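Local coordinates for predicted ATPase involved in replication control, Cdc46/Mcm family (Methanopyrus kandleri AV19, PDB 3F8T), which belongs to the MCM family of replicative helicases and, as in its relatives, probably binds ATP and single-stranded DNA, at residues E220-M224 with E481-Y486; P443-V447 with L487-M491. The protein carries 2 engineered substitutions. All blocks are in the same frame, centred on the assembly; numbering follows the deposited sequence.

Contact 1 of 2, residues E220-M224 with E481-Y486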
# COMPACT_ATOMS: atom_id res chain seq x y z
N GLU A 220 17.00 16.76 -11.47
CA GLU A 220 16.36 15.73 -12.28
C GLU A 220 16.07 14.48 -11.46
O GLU A 220 15.01 13.88 -11.58
CB GLU A 220 17.24 15.38 -13.47
CG GLU A 220 17.59 16.59 -14.31
CD GLU A 220 16.35 17.16 -14.96
OE1 GLU A 220 15.70 16.40 -15.70
OE2 GLU A 220 16.03 18.34 -14.72
N VAL A 221 17.04 14.11 -10.62
CA VAL A 221 16.89 12.95 -9.76
C VAL A 221 15.68 13.16 -8.84
O VAL A 221 14.81 12.29 -8.77
CB VAL A 221 18.18 12.69 -8.94
CG1 VAL A 221 17.95 11.59 -7.94
CG2 VAL A 221 19.34 12.35 -9.89
N GLY A 222 15.61 14.32 -8.18
CA GLY A 222 14.45 14.66 -7.32
C GLY A 222 13.13 14.58 -8.07
O GLY A 222 12.13 14.08 -7.53
N LYS A 223 13.10 15.08 -9.30
CA LYS A 223 11.87 15.08 -10.10
C LYS A 223 11.44 13.66 -10.43
O LYS A 223 10.27 13.32 -10.33
CB LYS A 223 12.05 15.90 -11.38
CG LYS A 223 12.15 17.43 -11.14
CD LYS A 223 12.33 18.12 -12.46
CE LYS A 223 12.33 19.64 -12.26
NZ LYS A 223 12.71 20.30 -13.54
N MET A 224 12.39 12.81 -10.81
CA MET A 224 12.11 11.39 -11.07
C MET A 224 11.49 10.68 -9.87
O MET A 224 10.49 9.97 -10.00
CB MET A 224 13.41 10.66 -11.44
CG MET A 224 14.01 11.08 -12.75
SD MET A 224 15.51 10.08 -13.01
CE MET A 224 15.92 10.70 -14.63
N GLU A 481 11.21 15.15 -20.98
CA GLU A 481 12.50 15.74 -20.57
C GLU A 481 13.25 14.81 -19.62
O GLU A 481 14.47 14.67 -19.72
CB GLU A 481 12.27 17.11 -19.91
CG GLU A 481 13.55 17.95 -19.74
CD GLU A 481 14.28 17.71 -18.42
OE1 GLU A 481 13.62 17.48 -17.37
OE2 GLU A 481 15.53 17.76 -18.43
N LEU A 482 12.54 14.16 -18.71
CA LEU A 482 13.19 13.21 -17.79
C LEU A 482 13.68 11.95 -18.46
O LEU A 482 14.76 11.47 -18.15
CB LEU A 482 12.26 12.84 -16.63
CG LEU A 482 11.89 13.99 -15.69
CD1 LEU A 482 10.80 13.54 -14.72
CD2 LEU A 482 13.09 14.57 -14.93
N VAL A 483 12.88 11.40 -19.38
CA VAL A 483 13.30 10.20 -20.11
C VAL A 483 14.51 10.55 -20.98
O VAL A 483 15.52 9.83 -20.97
CB VAL A 483 12.14 9.55 -20.94
CG1 VAL A 483 12.67 8.40 -21.82
CG2 VAL A 483 11.06 9.01 -20.01
N ASP A 484 14.43 11.67 -21.70
CA ASP A 484 15.56 12.17 -22.50
C ASP A 484 16.85 12.38 -21.69
O ASP A 484 17.95 12.01 -22.13
CB ASP A 484 15.19 13.47 -23.21
CG ASP A 484 14.30 13.24 -24.41
OD1 ASP A 484 14.29 12.11 -24.96
OD2 ASP A 484 13.60 14.18 -24.80
N TRP A 485 16.70 12.95 -20.50
CA TRP A 485 17.83 13.18 -19.60
C TRP A 485 18.50 11.86 -19.24
O TRP A 485 19.72 11.73 -19.33
CB TRP A 485 17.39 13.95 -18.36
CG TRP A 485 18.49 14.28 -17.39
CD1 TRP A 485 19.29 15.41 -17.39
CD2 TRP A 485 18.92 13.49 -16.28
NE1 TRP A 485 20.18 15.35 -16.34
CE2 TRP A 485 19.98 14.19 -15.64
CE3 TRP A 485 18.52 12.26 -15.76
CZ2 TRP A 485 20.63 13.69 -14.52
CZ3 TRP A 485 19.17 11.77 -14.63
CH2 TRP A 485 20.21 12.48 -14.02
N TYR A 486 17.69 10.87 -18.84
CA TYR A 486 18.14 9.50 -18.59
C TYR A 486 18.87 8.89 -19.79
O TYR A 486 19.98 8.34 -19.65
CB TYR A 486 16.93 8.61 -18.20
CG TYR A 486 17.12 7.12 -18.47
CD1 TYR A 486 18.28 6.47 -18.07
CD2 TYR A 486 16.13 6.37 -19.10
CE1 TYR A 486 18.48 5.12 -18.31
CE2 TYR A 486 16.31 4.99 -19.35
CZ TYR A 486 17.50 4.38 -18.94
OH TYR A 486 17.74 3.02 -19.12
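Trp485 offers one face of its indole to the aliphatic stem of Glu220: CB of Glu220 lies 3.6 Å above the ring plane, over its centre, while CG of Glu220 makes a CH-pi contact 3.6 Å from the centroid of the five-membered ring of Trp485, 12° off its normal. The side chains of Met224 and Trp485 cross at about a right angle, and sulfur and methyl come to the ring obliquely. SD of Met224, 5.4 Å from the six-membered centroid of Trp485, makes a Met-aromatic contact; the long thioether, extended beyond CG, reaches the indole from helix 219-229. In Trp485, chi1 of -178° swings the ring away from the backbone N and across to that helix. Beyond the stem, the carboxylates of Glu220 and Glu481 meet with nearly perpendicular planes, OE1 of Glu220 2.9 Å from OE1 of Glu481. These like charges may raise the pKa of one acid, and the nearby Lys223 amine, not in contact, may ease the repulsion. CD2 of Leu482 packs 3.9 Å from CB of Lys223. The segment axes approach to 10.6 Å and cross at -126°, joining P-loop domain and AAA-lid. Strand 373-376 also receives Val221, Met224 and Tyr486, while Val483 packs on helix 449-465 and Lys223 on helix 204-212.

Contact 2 of 2, residues P443-V447 with L487-M491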
# COMPACT_ATOMS: atom_id res chain seq x y z
N PRO A 443 27.20 5.94 -30.71
CA PRO A 443 26.50 5.00 -29.83
C PRO A 443 25.38 5.71 -29.07
O PRO A 443 25.59 6.76 -28.47
CB PRO A 443 27.60 4.52 -28.87
CG PRO A 443 28.88 4.79 -29.59
CD PRO A 443 28.63 6.04 -30.35
N THR A 444 24.19 5.13 -29.15
CA THR A 444 23.00 5.70 -28.53
C THR A 444 22.07 4.60 -28.06
O THR A 444 21.99 3.53 -28.69
CB THR A 444 22.24 6.67 -29.49
OG1 THR A 444 21.30 5.93 -30.28
CG2 THR A 444 23.18 7.40 -30.41
N LEU A 445 21.38 4.84 -26.96
CA LEU A 445 20.37 3.89 -26.49
C LEU A 445 19.16 3.93 -27.42
O LEU A 445 18.77 5.01 -27.88
CB LEU A 445 19.96 4.20 -25.04
CG LEU A 445 20.95 3.85 -23.91
CD1 LEU A 445 20.48 4.38 -22.57
CD2 LEU A 445 21.21 2.36 -23.81
N PRO A 446 18.57 2.75 -27.72
CA PRO A 446 17.35 2.76 -28.53
C PRO A 446 16.19 3.42 -27.79
O PRO A 446 16.18 3.43 -26.56
CB PRO A 446 17.06 1.27 -28.76
CG PRO A 446 17.73 0.58 -27.62
CD PRO A 446 18.98 1.39 -27.35
N VAL A 447 15.25 3.97 -28.55
CA VAL A 447 13.99 4.46 -28.03
C VAL A 447 12.91 3.50 -28.53
O VAL A 447 12.57 3.46 -29.73
CB VAL A 447 13.74 5.94 -28.45
CG1 VAL A 447 12.31 6.38 -28.16
CG2 VAL A 447 14.74 6.84 -27.73
N LEU A 487 18.24 8.94 -20.95
CA LEU A 487 18.82 8.34 -22.16
C LEU A 487 20.15 9.00 -22.55
O LEU A 487 21.10 8.31 -22.97
CB LEU A 487 17.83 8.41 -23.32
CG LEU A 487 16.55 7.57 -23.22
CD1 LEU A 487 15.67 7.87 -24.42
CD2 LEU A 487 16.83 6.07 -23.10
N GLU A 488 20.21 10.31 -22.40
CA GLU A 488 21.38 11.09 -22.78
C GLU A 488 22.52 10.94 -21.79
O GLU A 488 23.66 10.66 -22.19
CB GLU A 488 21.02 12.55 -23.04
CG GLU A 488 20.29 12.72 -24.38
CD GLU A 488 19.46 14.00 -24.51
OE1 GLU A 488 19.78 15.01 -23.83
OE2 GLU A 488 18.50 14.01 -25.31
N THR A 489 22.22 11.07 -20.50
CA THR A 489 23.22 10.93 -19.45
C THR A 489 23.81 9.52 -19.36
O THR A 489 24.98 9.35 -19.01
CB THR A 489 22.70 11.35 -18.07
OG1 THR A 489 21.61 10.50 -17.68
CG2 THR A 489 22.21 12.79 -18.12
N ALA A 490 23.00 8.51 -19.71
CA ALA A 490 23.44 7.11 -19.73
C ALA A 490 24.66 6.88 -20.64
O ALA A 490 25.48 5.99 -20.37
CB ALA A 490 22.31 6.21 -20.17
N MET A 491 24.75 7.68 -21.70
CA MET A 491 25.74 7.51 -22.75
C MET A 491 26.79 8.63 -22.80
O MET A 491 27.70 8.57 -23.62
CB MET A 491 25.06 7.40 -24.11
CG MET A 491 24.14 6.21 -24.28
SD MET A 491 24.99 4.63 -24.11
CE MET A 491 25.49 4.27 -25.79
O HOH W 1 21.29 7.59 -25.69
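Leu487 meets the loop 443-447 through both branches of its side chain: CD1 lies 3.6 Å from CG2 of Val447, the two side chains crossing at about a right angle, and CD2 rests against CB and CD1 of Leu445. A forked leucine suits this place because it can touch two residues of an extended backbone at once. Its carbonyl is joined to the loop by a water, which donates to O of Leu487 at 2.8 Å and accepts from N of Leu445 at 3.0 Å, so two polar backbone groups in an otherwise apolar contact share one bridge. Ala490 comes next, its CB 3.5 Å from CD1 of Leu445; the small methyl allows the leucine to come in close. At Met491 the chain bends at chi2 (-61°) and again at chi3 (-91°), folding the thioether back over the loop. CG of Met491 lies 4.0 Å from CG of Leu445, and its CE reaches Pro443, 3.7 Å from CB of that proline. Cut back to an alanine, this position would probably lose the methyl that covers Pro443 and uncover one flank of Leu445. Leu487, Ala490 and Met491 together hold Leu445. The loop leads from helix 417-439, on which Thr444 and Val447 pack against Val434, into helix 449-465, while Ala490 also touches Phe376 of strand 373-376 and is joined to Ile358 by backbone hydrogen bonding.

Overall arrangement
Helix 473-489 supplies residues 481-486 to contact 1 and runs on into the adjoining 487-491 of contact 2, with the two centres about 13 Å apart. Along the chain the segments alternate: 220-224, then 443-447, then 481-486 and 487-491. Contact 1 bridges 256 intervening residues and ties helix 219-229 of the P-loop domain to the AAA-lid, whereas contact 2 spans 39, much shorter in sequence, and fastens the loop between helices 417-439 and 449-465 to residues 487-491. Strand 373-376, an outermost strand of the five-stranded parallel sheet, is touched from both contacts. The last helix thus packs the lid region against the P-loop domain, consistent with a structural link between them.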